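Local coordinates for PKD domain (Vibrio anguillarum, PDB 6AEM), which binds calcium as a polycystic-kidney-disease (PKD) domain of the protease Epp, its wider role in the enzyme being unsettled, at residues A59-V64 and T81-V86; N5-A10 and A74-T79. All coordinates share one frame; numbering follows the deposited sequence.

Interaction 1 (A59-V64 and T81-V86); sequences AGQYTV and TTQVEV. With ZN (zinc ion), chain F.
Ala59 lays its methyl against the carbonyl of Val84, CB to O 3.4 Å; a small residue fits here, where the two chains begin to run side by side. Gly60 pairs with Val84 through both backbone bonds, Gly60 N to Val84 O and Val84 N to Gly60 O at 2.9 Å. Its backbone, with phi at 156°, would press any CB against the preceding carbonyl oxygen, so glycine suits the place. Beyond this pair Glu85 turns away from residues 59-64 and grips a zinc ion with both carboxylate oxygens, OE1 at 2.2 Å and OE2 at 2.3 Å, beside three waters. Gln61 faces Gln83 in a non-hydrogen-bonded pair, and Gln61 CA lies 3.2 Å from Thr82 O in a CA-H...O contact. The two strands form an antiparallel hairpin at the edge of the four-stranded sheet of this E-set beta-sandwich. Tyr62 and Thr82 make the second hydrogen-bonded pair, Thr82 N to Tyr62 O at 2.8 Å and Tyr62 N to Thr82 O. With CG anti to the carbonyl carbon (chi1 -62°), the phenol ring meets Val84 CG2 at its edge, 3.8 Å from CE2, while Tyr56 stacks on the ring and the hydroxyl bonds to Arg58 O. Thr63 sets OG1 beside the methyl of Thr81. Inward, Val64 CG2 meets Thr82 CG2 at 4.1 Å, both packing on Leu14.

Interaction 2 (N5-A10 and A74-T79); sequences NQAPVA and ATNTTT. With CA (calcium ion), chain C.
With chi1 at -65°, Thr78 holds OG1 beside its own backbone N, and from there the hydroxyl donates to Ala10 O at 2.7 Å. It approaches from above the carbonyl plane, well off the lone pairs. The less usual chi1 of Asn76, -100°, swings its amide toward Pro8, and ND2 donates to Pro8 O at 2.7 Å. That bond is nearly straight, 170° at the hydrogen, and Pro8 O lies in the plane of the amide, which fixes the rotation of the group. Asparagine and threonine suit these places because each offers a short polar arm to a carbonyl of a segment that is not itself a strand. Small and rigid residues pack between: Ala7 CB rests 3.5 Å from Asn76 ND2, Ala10 CB lies beside Thr78 OG1, and the Pro8 ring packs its CG on Ala74 O at 3.5 Å and its CD on Ala74 CB. Asn5 ND2 touches the methyl of Ala74, while Asn5 OD1 and Gln6 O bind the calcium ion, each at 2.4 Å; a water and the carboxylates of Asp29, Asp31 and Asp70 complete the site. Asp70 takes Ala74 N on OD1 and calcium on OD2. The all-oxygen, carboxylate-rich shell suits a hard ion such as calcium and probably couples ordering of residues 5-10 to metal binding.

How the interactions relate
From the N terminus, residues 5-10 run as a loop toward strand 12-17 and are met only much later by residues 74-79, so interaction 2 closes a loop of 63 residues spanning most of the domain. Within that loop lies 59-64, the opening part of strand 60-70, whose partner 81-86 follows 74-79; the two contacts therefore cross, and the closure of interaction 1 is short, a hairpin enclosing 16 residues. Both use strand 75-84, its early part in interaction 2 and its late part in interaction 1, with centres about 24 Å apart. Between them Val64 O packs on Thr79 CB. Interaction 2 ties the N-terminal segment and its calcium site to one end of the four-stranded sheet; interaction 1 pairs two strands at the open end of their hairpin, far from that site.

Interaction 1 (A59-V64 and T81-V86)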
loop_
_atom_site.group_PDB
_atom_site.type_symbol
_atom_site.label_atom_id
_atom_site.label_comp_id
_atom_site.label_asym_id
_atom_site.label_seq_id
_atom_site.Cartn_x
_atom_site.Cartn_y
_atom_site.Cartn_z
ATOM N N ALA A 59 11.235 11.469 11.044
ATOM C CA ALA A 59 9.965 11.262 11.717
ATOM C C ALA A 59 8.873 12.089 11.049
ATOM O O ALA A 59 9.144 13.099 10.402
ATOM C CB ALA A 59 10.083 11.635 13.198
ATOM N N GLY A 60 7.629 11.659 11.229
ATOM C CA GLY A 60 6.484 12.450 10.816
ATOM C C GLY A 60 5.254 11.603 10.561
ATOM O O GLY A 60 5.248 10.411 10.777
ATOM N N GLN A 61 4.185 12.292 10.147
ATOM C CA GLN A 61 2.945 11.680 9.682
ATOM C C GLN A 61 2.975 11.664 8.167
ATOM O O GLN A 61 3.205 12.714 7.542
ATOM C CB GLN A 61 1.670 12.450 10.076
ATOM C CG GLN A 61 0.414 11.984 9.119
ATOM C CD GLN A 61 -0.966 12.658 9.318
ATOM O OE1 GLN A 61 -1.497 13.353 8.369
ATOM N NE2 GLN A 61 -1.594 12.388 10.458
ATOM N N TYR A 62 2.647 10.518 7.585
ATOM C CA TYR A 62 2.674 10.344 6.146
ATOM C C TYR A 62 1.390 9.633 5.730
ATOM O O TYR A 62 0.812 8.837 6.507
ATOM C CB TYR A 62 3.847 9.429 5.741
ATOM C CG TYR A 62 5.206 9.973 6.082
ATOM C CD1 TYR A 62 5.868 10.869 5.234
ATOM C CD2 TYR A 62 5.855 9.591 7.243
ATOM C CE1 TYR A 62 7.133 11.390 5.551
ATOM C CE2 TYR A 62 7.114 10.106 7.547
ATOM C CZ TYR A 62 7.745 10.995 6.697
ATOM O OH TYR A 62 9.008 11.464 6.995
ATOM N N THR A 63 0.940 9.929 4.506
ATOM C CA THR A 63 -0.156 9.193 3.888
ATOM C C THR A 63 0.464 8.146 2.959
ATOM O O THR A 63 1.237 8.486 2.055
ATOM C CB THR A 63 -1.076 10.151 3.127
ATOM O OG1 THR A 63 -1.705 11.055 4.041
ATOM C CG2 THR A 63 -2.159 9.384 2.358
ATOM N N VAL A 64 0.123 6.870 3.201
ATOM C CA VAL A 64 0.552 5.746 2.373
ATOM C C VAL A 64 -0.628 5.328 1.517
ATOM O O VAL A 64 -1.732 5.126 2.037
ATOM C CB VAL A 64 1.039 4.588 3.258
ATOM C CG1 VAL A 64 1.363 3.357 2.436
ATOM C CG2 VAL A 64 2.252 5.018 4.090
ATOM N N THR A 81 -3.183 7.146 6.837
ATOM C CA THR A 81 -2.108 7.882 7.504
ATOM C C THR A 81 -1.363 6.961 8.483
ATOM O O THR A 81 -1.924 6.004 9.044
ATOM C CB THR A 81 -2.627 9.139 8.224
ATOM O OG1 THR A 81 -3.663 8.782 9.157
ATOM C CG2 THR A 81 -3.132 10.168 7.209
ATOM N N THR A 82 -0.078 7.253 8.678
ATOM C CA THR A 82 0.756 6.578 9.655
ATOM C C THR A 82 1.659 7.621 10.290
ATOM O O THR A 82 1.927 8.682 9.726
ATOM C CB THR A 82 1.564 5.441 8.990
ATOM O OG1 THR A 82 2.160 4.625 10.002
ATOM C CG2 THR A 82 2.625 5.969 8.044
ATOM N N GLN A 83 2.118 7.303 11.477
ATOM C CA GLN A 83 3.046 8.160 12.199
ATOM C C GLN A 83 4.275 7.341 12.540
ATOM O O GLN A 83 4.159 6.218 13.045
ATOM C CB GLN A 83 2.418 8.717 13.479
ATOM C CG GLN A 83 1.241 9.668 13.246
ATOM C CD GLN A 83 -0.067 8.971 12.903
ATOM O OE1 GLN A 83 -0.388 7.906 13.452
ATOM N NE2 GLN A 83 -0.827 9.563 11.970
ATOM N N VAL A 84 5.449 7.894 12.270
ATOM C CA VAL A 84 6.699 7.250 12.642
ATOM C C VAL A 84 7.505 8.224 13.476
ATOM O O VAL A 84 7.465 9.439 13.252
ATOM C CB VAL A 84 7.516 6.716 11.446
ATOM C CG1 VAL A 84 6.747 5.601 10.757
ATOM C CG2 VAL A 84 7.871 7.814 10.472
ATOM N N GLU A 85 8.205 7.685 14.454
ATOM C CA GLU A 85 9.010 8.464 15.370
ATOM C C GLU A 85 10.405 7.870 15.397
ATOM O O GLU A 85 10.580 6.667 15.229
ATOM C CB GLU A 85 8.452 8.372 16.798
ATOM C CG GLU A 85 7.001 8.789 16.944
ATOM C CD GLU A 85 6.363 8.202 18.184
ATOM O OE1 GLU A 85 7.066 8.023 19.200
ATOM O OE2 GLU A 85 5.167 7.873 18.130
ATOM N N VAL A 86 11.396 8.730 15.598
ATOM C CA VAL A 86 12.748 8.208 15.824
ATOM C C VAL A 86 12.751 7.400 17.116
ATOM O O VAL A 86 12.109 7.812 18.104
ATOM C CB VAL A 86 13.778 9.349 15.889
ATOM C CG1 VAL A 86 13.700 10.221 14.643
ATOM C CG2 VAL A 86 13.587 10.182 17.142
HETATM ZN ZN ZN F . 5.238 7.430 20.360
HETATM O O HOH W 1 7.265 7.543 21.261
HETATM O O HOH W 2 6.802 5.419 20.806
HETATM O O HOH W 3 2.957 7.901 19.719
#

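Interaction 2 (N5-A10 and A74-T79)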
loop_
_atom_site.group_PDB
_atom_site.type_symbol
_atom_site.label_atom_id
_atom_site.label_comp_id
_atom_site.label_asym_id
_atom_site.label_seq_id
_atom_site.Cartn_x
_atom_site.Cartn_y
_atom_site.Cartn_z
ATOM N N ASN A 5 -18.091 -7.249 -13.799
ATOM C CA ASN A 5 -16.858 -7.329 -13.029
ATOM C C ASN A 5 -16.970 -6.553 -11.723
ATOM O O ASN A 5 -17.481 -5.432 -11.685
ATOM C CB ASN A 5 -15.717 -6.745 -13.837
ATOM C CG ASN A 5 -14.415 -6.782 -13.088
ATOM O OD1 ASN A 5 -14.092 -7.772 -12.410
ATOM N ND2 ASN A 5 -13.669 -5.683 -13.158
ATOM N N GLN A 6 -16.469 -7.150 -10.645
ATOM C CA GLN A 6 -16.283 -6.434 -9.386
ATOM C C GLN A 6 -14.895 -5.800 -9.370
ATOM O O GLN A 6 -13.907 -6.475 -9.666
ATOM C CB GLN A 6 -16.453 -7.393 -8.205
ATOM C CG GLN A 6 -17.821 -8.079 -8.148
ATOM C CD GLN A 6 -17.941 -9.058 -6.977
ATOM O OE1 GLN A 6 -17.612 -8.732 -5.824
ATOM N NE2 GLN A 6 -18.388 -10.270 -7.279
ATOM N N ALA A 7 -14.824 -4.492 -9.078
ATOM C CA ALA A 7 -13.530 -3.836 -8.950
ATOM C C ALA A 7 -12.782 -4.449 -7.760
ATOM O O ALA A 7 -13.394 -4.899 -6.782
ATOM C CB ALA A 7 -13.708 -2.337 -8.728
ATOM N N PRO A 8 -11.463 -4.519 -7.830
ATOM C CA PRO A 8 -10.697 -5.168 -6.767
ATOM C C PRO A 8 -10.781 -4.387 -5.469
ATOM O O PRO A 8 -11.102 -3.197 -5.418
ATOM C CB PRO A 8 -9.268 -5.179 -7.350
ATOM C CG PRO A 8 -9.236 -3.972 -8.247
ATOM C CD PRO A 8 -10.607 -3.927 -8.872
ATOM N N VAL A 9 -10.449 -5.097 -4.404
ATOM C CA VAL A 9 -10.423 -4.555 -3.042
ATOM C C VAL A 9 -8.977 -4.248 -2.671
ATOM O O VAL A 9 -8.137 -5.143 -2.653
ATOM C CB VAL A 9 -11.013 -5.548 -2.031
ATOM C CG1 VAL A 9 -10.934 -4.979 -0.623
ATOM C CG2 VAL A 9 -12.444 -5.909 -2.382
ATOM N N ALA A 10 -8.676 -2.982 -2.412
ATOM C CA ALA A 10 -7.365 -2.535 -1.950
ATOM C C ALA A 10 -7.405 -2.365 -0.438
ATOM O O ALA A 10 -8.259 -1.650 0.092
ATOM C CB ALA A 10 -6.956 -1.211 -2.581
ATOM N N ALA A 74 -9.648 -3.094 -13.991
ATOM C CA ALA A 74 -10.307 -2.246 -13.008
ATOM C C ALA A 74 -9.367 -1.987 -11.837
ATOM O O ALA A 74 -8.508 -2.811 -11.516
ATOM C CB ALA A 74 -11.591 -2.879 -12.489
ATOM N N THR A 75 -9.538 -0.830 -11.184
ATOM C CA THR A 75 -8.651 -0.410 -10.106
ATOM C C THR A 75 -9.425 0.035 -8.875
ATOM O O THR A 75 -10.623 0.275 -8.906
ATOM C CB THR A 75 -7.727 0.744 -10.537
ATOM O OG1 THR A 75 -8.514 1.887 -10.901
ATOM C CG2 THR A 75 -6.907 0.358 -11.765
ATOM N N ASN A 76 -8.691 0.117 -7.763
ATOM C CA ASN A 76 -9.193 0.775 -6.569
ATOM C C ASN A 76 -7.973 1.216 -5.774
ATOM O O ASN A 76 -6.918 0.568 -5.832
ATOM C CB ASN A 76 -10.114 -0.095 -5.698
ATOM C CG ASN A 76 -11.619 0.197 -5.919
ATOM O OD1 ASN A 76 -12.074 1.348 -6.095
ATOM N ND2 ASN A 76 -12.412 -0.874 -5.863
ATOM N N THR A 77 -8.157 2.287 -5.019
ATOM C CA THR A 77 -7.091 2.882 -4.220
ATOM C C THR A 77 -7.572 3.002 -2.785
ATOM O O THR A 77 -8.654 3.524 -2.530
ATOM C CB THR A 77 -6.690 4.284 -4.736
ATOM O OG1 THR A 77 -6.273 4.190 -6.093
ATOM C CG2 THR A 77 -5.589 4.938 -3.878
ATOM N N THR A 78 -6.718 2.604 -1.855
ATOM C CA THR A 78 -6.942 2.801 -0.422
ATOM C C THR A 78 -5.726 3.490 0.162
ATOM O O THR A 78 -4.603 3.146 -0.185
ATOM C CB THR A 78 -7.284 1.502 0.298
ATOM O OG1 THR A 78 -8.533 1.029 -0.208
ATOM C CG2 THR A 78 -7.368 1.714 1.808
ATOM N N THR A 79 -5.961 4.475 1.027
ATOM C CA THR A 79 -4.853 5.182 1.671
ATOM C C THR A 79 -5.037 5.159 3.182
ATOM O O THR A 79 -6.150 5.089 3.679
ATOM C CB THR A 79 -4.666 6.640 1.193
ATOM O OG1 THR A 79 -5.638 7.497 1.807
ATOM C CG2 THR A 79 -4.780 6.759 -0.330
HETATM CA CA CA C . -12.590 -8.181 -10.624
HETATM O O HOH W 4 -11.960 -9.564 -12.465
#